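Cycloalternan-forming enzyme (Listeria monocytogenes serovar 1/2a, PDB 5F7U) belongs to glycoside hydrolase family 31 and joins a TIM-barrel domain to several beta-rich domains, among them a carbohydrate-binding module of family 6. Local coordinates at residues Tyr493-Gln499 and Glu540-Gly544; Asp745-Ile751 and Thr791-Lys797. The protein carries 1 engineered substitution. One frame throughout, in Å; residues are numbered along the deposited sequence.

Interaction 1 of 2, residues Tyr493-Gln499 and Glu540-Gly544; sequences YRVPASQ and EMVWG
Y493 and the backbone of 541-543 are joined by two hydrogen bonds that share one phenol oxygen. Y493 OH donates to M541 O at 2.7 Å, lying in the plane of that carbonyl, and accepts from W543 N at 2.9 Å along a nearly straight N-H (163°). With CG anti to the backbone N (chi1 166°), the side chain carries the phenol out to the backbone between M541 and W543; a hydroxyl suits the place because it can give and take at once.

Both segments are loops of the family 31 TIM-barrel domain, and 540-544 follows barrel strand 534-536.

Among the apolar contacts, W543 carries the largest share of the buried area because its indole is broad and flat. P496 crosses the indole at about a right angle, CD standing 3.5 Å from W543 CE3. Separately, V495 CG2 meets M541 CB at 4.1 Å. A CH-pi contact adds Q499: bent at chi2 (-64°), it sets CG over one face of the W543 six-membered ring, 4.1 Å from the centroid. The type I turn P496-Q499, closed by Q499 N to P496 O, brings proline and glutamine to the same indole, whose NE1 bonds D16 and which also makes a cation-pi contact with R559.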
loop_
_atom_site.group_PDB
_atom_site.type_symbol
_atom_site.label_atom_id
_atom_site.label_comp_id
_atom_site.label_asym_id
_atom_site.label_seq_id
_atom_site.Cartn_x
_atom_site.Cartn_y
_atom_site.Cartn_z
ATOM N N TYR A 493 -29.532 2.507 -15.383
ATOM C CA TYR A 493 -28.396 3.420 -15.370
ATOM C C TYR A 493 -27.352 2.939 -16.361
ATOM O O TYR A 493 -26.947 1.767 -16.324
ATOM C CB TYR A 493 -27.771 3.537 -13.976
ATOM C CG TYR A 493 -26.415 4.194 -14.016
ATOM C CD1 TYR A 493 -26.302 5.581 -14.192
ATOM C CD2 TYR A 493 -25.245 3.440 -13.918
ATOM C CE1 TYR A 493 -25.057 6.195 -14.266
ATOM C CE2 TYR A 493 -23.991 4.049 -13.990
ATOM C CZ TYR A 493 -23.910 5.419 -14.159
ATOM O OH TYR A 493 -22.680 6.030 -14.220
ATOM N N ARG A 494 -26.917 3.843 -17.235
ATOM C CA ARG A 494 -25.785 3.567 -18.132
ATOM C C ARG A 494 -24.609 4.491 -17.845
ATOM O O ARG A 494 -24.809 5.646 -17.498
ATOM C CB ARG A 494 -26.196 3.706 -19.597
ATOM C CG ARG A 494 -27.318 2.758 -20.005
ATOM C CD ARG A 494 -27.892 3.107 -21.368
ATOM N NE ARG A 494 -28.941 2.156 -21.723
ATOM C CZ ARG A 494 -28.742 1.026 -22.400
ATOM N NH1 ARG A 494 -27.534 0.696 -22.829
ATOM N NH2 ARG A 494 -29.768 0.216 -22.646
ATOM N N VAL A 495 -23.394 3.961 -17.992
ATOM C CA VAL A 495 -22.152 4.740 -17.881
ATOM C C VAL A 495 -22.198 5.908 -18.892
ATOM O O VAL A 495 -22.560 5.695 -20.060
ATOM C CB VAL A 495 -20.925 3.837 -18.153
ATOM C CG1 VAL A 495 -19.633 4.634 -18.174
ATOM C CG2 VAL A 495 -20.827 2.740 -17.098
ATOM N N PRO A 496 -21.842 7.143 -18.459
ATOM C CA PRO A 496 -21.884 8.298 -19.380
ATOM C C PRO A 496 -21.120 8.022 -20.679
ATOM O O PRO A 496 -20.063 7.383 -20.646
ATOM C CB PRO A 496 -21.179 9.401 -18.578
ATOM C CG PRO A 496 -21.492 9.052 -17.157
ATOM C CD PRO A 496 -21.389 7.548 -17.113
ATOM N N ALA A 497 -21.680 8.495 -21.797
ATOM C CA ALA A 497 -21.255 8.094 -23.149
ATOM C C ALA A 497 -19.753 8.271 -23.449
ATOM O O ALA A 497 -19.166 7.464 -24.173
ATOM C CB ALA A 497 -22.126 8.782 -24.198
ATOM N N SER A 498 -19.129 9.280 -22.836
ATOM C CA SER A 498 -17.723 9.606 -23.077
ATOM C C SER A 498 -16.710 8.743 -22.306
ATOM O O SER A 498 -15.516 8.801 -22.580
ATOM C CB SER A 498 -17.495 11.091 -22.771
ATOM O OG SER A 498 -17.586 11.330 -21.367
ATOM N N GLN A 499 -17.187 7.940 -21.354
ATOM C CA GLN A 499 -16.295 7.222 -20.447
ATOM C C GLN A 499 -15.969 5.824 -20.941
ATOM O O GLN A 499 -16.523 5.365 -21.945
ATOM C CB GLN A 499 -16.888 7.163 -19.033
ATOM C CG GLN A 499 -17.336 8.512 -18.492
ATOM C CD GLN A 499 -16.196 9.495 -18.323
ATOM O OE1 GLN A 499 -15.064 9.123 -18.031
ATOM N NE2 GLN A 499 -16.497 10.766 -18.512
ATOM N N GLU A 540 -14.919 2.492 -11.305
ATOM C CA GLU A 540 -15.007 3.954 -11.092
ATOM C C GLU A 540 -16.056 4.555 -12.036
ATOM O O GLU A 540 -15.793 5.534 -12.742
ATOM C CB GLU A 540 -13.639 4.629 -11.326
ATOM C CG GLU A 540 -12.433 3.894 -10.708
ATOM C CD GLU A 540 -11.823 2.812 -11.602
ATOM O OE1 GLU A 540 -10.744 2.289 -11.270
ATOM O OE2 GLU A 540 -12.387 2.471 -12.663
ATOM N N MET A 541 -17.238 3.951 -12.060
ATOM C CA MET A 541 -18.162 4.120 -13.154
ATOM C C MET A 541 -19.538 4.642 -12.730
ATOM O O MET A 541 -20.426 4.748 -13.555
ATOM C CB MET A 541 -18.323 2.777 -13.877
ATOM C CG MET A 541 -17.065 2.356 -14.607
ATOM S SD MET A 541 -17.046 0.570 -14.827
ATOM C CE MET A 541 -15.700 0.451 -16.003
ATOM N N VAL A 542 -19.686 4.987 -11.453
ATOM C CA VAL A 542 -20.962 5.526 -10.948
ATOM C C VAL A 542 -20.952 7.052 -11.007
ATOM O O VAL A 542 -20.256 7.715 -10.226
ATOM C CB VAL A 542 -21.265 5.051 -9.500
ATOM C CG1 VAL A 542 -22.503 5.757 -8.945
ATOM C CG2 VAL A 542 -21.458 3.546 -9.455
ATOM N N TRP A 543 -21.755 7.591 -11.916
ATOM C CA TRP A 543 -22.010 9.026 -11.981
ATOM C C TRP A 543 -23.505 9.292 -11.790
ATOM O O TRP A 543 -24.327 8.366 -11.833
ATOM C CB TRP A 543 -21.553 9.566 -13.337
ATOM C CG TRP A 543 -20.065 9.873 -13.439
ATOM C CD1 TRP A 543 -19.438 11.027 -13.040
ATOM C CD2 TRP A 543 -19.045 9.038 -13.996
ATOM N NE1 TRP A 543 -18.096 10.961 -13.311
ATOM C CE2 TRP A 543 -17.823 9.756 -13.906
ATOM C CE3 TRP A 543 -19.040 7.753 -14.565
ATOM C CZ2 TRP A 543 -16.612 9.233 -14.361
ATOM C CZ3 TRP A 543 -17.853 7.235 -15.020
ATOM C CH2 TRP A 543 -16.642 7.975 -14.917
ATOM N N GLY A 544 -23.840 10.568 -11.629
ATOM C CA GLY A 544 -25.236 11.029 -11.635
ATOM C C GLY A 544 -25.766 11.030 -10.216
ATOM O O GLY A 544 -25.677 10.031 -9.512
#

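Interaction 2 of 2, residues Asp745-Ile751 and Thr791-Lys797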
loop_
_atom_site.group_PDB
_atom_site.type_symbol
_atom_site.label_atom_id
_atom_site.label_comp_id
_atom_site.label_asym_id
_atom_site.label_seq_id
_atom_site.Cartn_x
_atom_site.Cartn_y
_atom_site.Cartn_z
ATOM N N ASP A 745 11.609 -6.543 9.510
ATOM C CA ASP A 745 13.061 -6.486 9.713
ATOM C C ASP A 745 13.925 -5.901 8.616
ATOM O O ASP A 745 15.097 -5.613 8.880
ATOM C CB ASP A 745 13.591 -7.880 9.994
ATOM C CG ASP A 745 12.920 -8.505 11.164
ATOM O OD1 ASP A 745 12.976 -7.910 12.250
ATOM O OD2 ASP A 745 12.322 -9.588 10.973
ATOM N N LEU A 746 13.386 -5.752 7.406
ATOM C CA LEU A 746 14.231 -5.395 6.262
ATOM C C LEU A 746 13.978 -3.972 5.871
ATOM O O LEU A 746 12.823 -3.566 5.726
ATOM C CB LEU A 746 14.000 -6.309 5.057
ATOM C CG LEU A 746 14.326 -7.802 5.235
ATOM C CD1 LEU A 746 13.948 -8.561 3.957
ATOM C CD2 LEU A 746 15.794 -8.005 5.613
ATOM N N LEU A 747 15.071 -3.215 5.757
ATOM C CA LEU A 747 14.995 -1.864 5.222
ATOM C C LEU A 747 15.443 -1.935 3.767
ATOM O O LEU A 747 16.592 -2.343 3.464
ATOM C CB LEU A 747 15.848 -0.896 6.052
ATOM C CG LEU A 747 15.712 0.627 5.804
ATOM C CD1 LEU A 747 16.387 1.366 6.952
ATOM C CD2 LEU A 747 16.297 1.098 4.469
ATOM N N VAL A 748 14.544 -1.552 2.855
ATOM C CA VAL A 748 14.834 -1.655 1.417
ATOM C C VAL A 748 14.947 -0.250 0.835
ATOM O O VAL A 748 14.070 0.575 1.055
ATOM C CB VAL A 748 13.705 -2.416 0.658
ATOM C CG1 VAL A 748 13.987 -2.485 -0.838
ATOM C CG2 VAL A 748 13.523 -3.813 1.229
ATOM N N ALA A 749 15.983 -0.008 0.023
ATOM C CA ALA A 749 16.196 1.307 -0.558
ATOM C C ALA A 749 16.354 1.247 -2.079
ATOM O O ALA A 749 17.467 1.223 -2.587
ATOM C CB ALA A 749 17.393 1.979 0.122
ATOM N N PRO A 750 15.222 1.215 -2.824
ATOM C CA PRO A 750 15.390 1.073 -4.269
ATOM C C PRO A 750 15.942 2.351 -4.895
ATOM O O PRO A 750 15.831 3.431 -4.305
ATOM C CB PRO A 750 13.975 0.785 -4.761
ATOM C CG PRO A 750 13.100 1.472 -3.791
ATOM C CD PRO A 750 13.796 1.311 -2.445
ATOM N N ILE A 751 16.583 2.207 -6.047
ATOM C CA ILE A 751 17.112 3.362 -6.765
ATOM C C ILE A 751 16.041 3.739 -7.780
ATOM O O ILE A 751 15.801 2.995 -8.755
ATOM C CB ILE A 751 18.469 3.058 -7.457
ATOM C CG1 ILE A 751 19.624 2.986 -6.449
ATOM C CG2 ILE A 751 18.841 4.195 -8.411
ATOM C CD1 ILE A 751 19.681 1.757 -5.568
ATOM N N THR A 791 22.332 -3.767 -8.383
ATOM C CA THR A 791 22.473 -3.787 -6.917
ATOM C C THR A 791 21.324 -3.062 -6.225
ATOM O O THR A 791 20.938 -1.955 -6.630
ATOM C CB THR A 791 23.828 -3.141 -6.538
ATOM O OG1 THR A 791 24.885 -3.920 -7.120
ATOM C CG2 THR A 791 24.041 -3.035 -5.019
ATOM N N LEU A 792 20.814 -3.676 -5.159
ATOM C CA LEU A 792 19.740 -3.077 -4.354
ATOM C C LEU A 792 20.165 -3.057 -2.886
ATOM O O LEU A 792 20.347 -4.122 -2.314
ATOM C CB LEU A 792 18.459 -3.934 -4.494
ATOM C CG LEU A 792 17.224 -3.541 -3.672
ATOM C CD1 LEU A 792 16.574 -2.296 -4.253
ATOM C CD2 LEU A 792 16.217 -4.668 -3.687
ATOM N N PRO A 793 20.275 -1.870 -2.254
ATOM C CA PRO A 793 20.609 -1.848 -0.809
ATOM C C PRO A 793 19.456 -2.423 0.014
ATOM O O PRO A 793 18.339 -1.921 -0.071
ATOM C CB PRO A 793 20.768 -0.350 -0.491
ATOM C CG PRO A 793 20.901 0.327 -1.826
ATOM C CD PRO A 793 20.144 -0.514 -2.815
ATOM N N VAL A 794 19.715 -3.491 0.768
ATOM C CA VAL A 794 18.717 -4.065 1.693
ATOM C C VAL A 794 19.438 -4.413 2.990
ATOM O O VAL A 794 20.485 -5.054 2.946
ATOM C CB VAL A 794 18.008 -5.331 1.146
ATOM C CG1 VAL A 794 16.936 -5.796 2.132
ATOM C CG2 VAL A 794 17.327 -5.066 -0.207
ATOM N N PHE A 795 18.867 -3.998 4.123
ATOM C CA PHE A 795 19.503 -4.171 5.434
ATOM C C PHE A 795 18.565 -4.822 6.436
ATOM O O PHE A 795 17.360 -4.533 6.453
ATOM C CB PHE A 795 19.935 -2.823 6.010
ATOM C CG PHE A 795 20.646 -1.937 5.025
ATOM C CD1 PHE A 795 19.917 -1.160 4.119
ATOM C CD2 PHE A 795 22.056 -1.877 5.001
ATOM C CE1 PHE A 795 20.568 -0.347 3.199
ATOM C CE2 PHE A 795 22.707 -1.042 4.096
ATOM C CZ PHE A 795 21.961 -0.278 3.192
ATOM N N ALA A 796 19.125 -5.686 7.280
ATOM C CA ALA A 796 18.352 -6.295 8.361
ATOM C C ALA A 796 18.580 -5.555 9.665
ATOM O O ALA A 796 19.703 -5.236 10.020
ATOM C CB ALA A 796 18.728 -7.762 8.535
ATOM N N LYS A 797 17.482 -5.350 10.381
ATOM C CA LYS A 797 17.439 -4.716 11.698
ATOM C C LYS A 797 18.082 -5.622 12.740
ATOM O O LYS A 797 18.014 -6.848 12.632
ATOM C CB LYS A 797 15.967 -4.518 12.036
ATOM C CG LYS A 797 15.654 -3.731 13.276
ATOM C CD LYS A 797 14.176 -3.343 13.244
ATOM C CE LYS A 797 13.224 -4.486 13.536
ATOM N NZ LYS A 797 11.839 -3.916 13.666
#
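L747 N donates to F795 O at 2.7 Å, and the same carbonyl oxygen also receives a CA-H...O contact from L746 CA, 3.3 Å away. L747 O is gripped in the same fashion, by F795 N at 2.9 Å and by V794 CA. Two further backbone bonds extend the pairing: K797 N to D745 O at 2.8 Å, and A749 N to P793 O at 3.0 Å. P793 has no amide hydrogen to give, but at this position the pairing draws only on its carbonyl oxygen, as acceptor.

Strands 746-748 and 794-797 run antiparallel, their axes at 154°, with L747 and F795 the hydrogen-bonded pair and L746-A796 and V748-V794 non-hydrogen-bonded pairs flanking it. They are neighbouring inner strands of the antiparallel sheet in the family 31 C-terminal domain; 740-742 lies beyond one and 767-770 beyond the other.

L746, V748, V794 and A796 share one face. The beta-branched valines suit extended backbone and lie side by side, V748 CG2 4.0 Å from V794 CG1; small A796 is met by L746 CD2. On the other face L747 and F795 both touch V761 of strand 758-763. The phenyl ring presents its edge to L747 O and meets H777 with the planes at about 90°.

Past the strands, I751 CD1 packs 3.6 Å from P793 CD, crossing that ring at about a right angle, while L792 CD1 reaches P750 CA. A749 O is buried without a polar partner. At the far end K797, bent at chi3 (74°), crosses D745 and bonds D744 O through NZ; D745 OD1 stays 4.4 Å from K797 NZ, too far apart for a salt bridge, though the opposite charges may still attract.

In the fold
Interaction 1 closes along the chain before interaction 2 opens, and the two lie on opposite sides of the chain's centre, with their own centres 44 Å apart and nearest atoms about 25 Å apart. One joins loops of the TIM-barrel domain; the other is a strand pairing in the C-terminal domain that follows it. Each comes near bound alpha-D-glucopyranose: the M541 side chain is about 7 Å from one sugar, and that of F795 about 5 Å from another. H777, the ring neighbour of F795, belongs to a glycan pocket shared with residues 944-948, so F795 probably backs a residue of that pocket, well away from the sugar near 540-544.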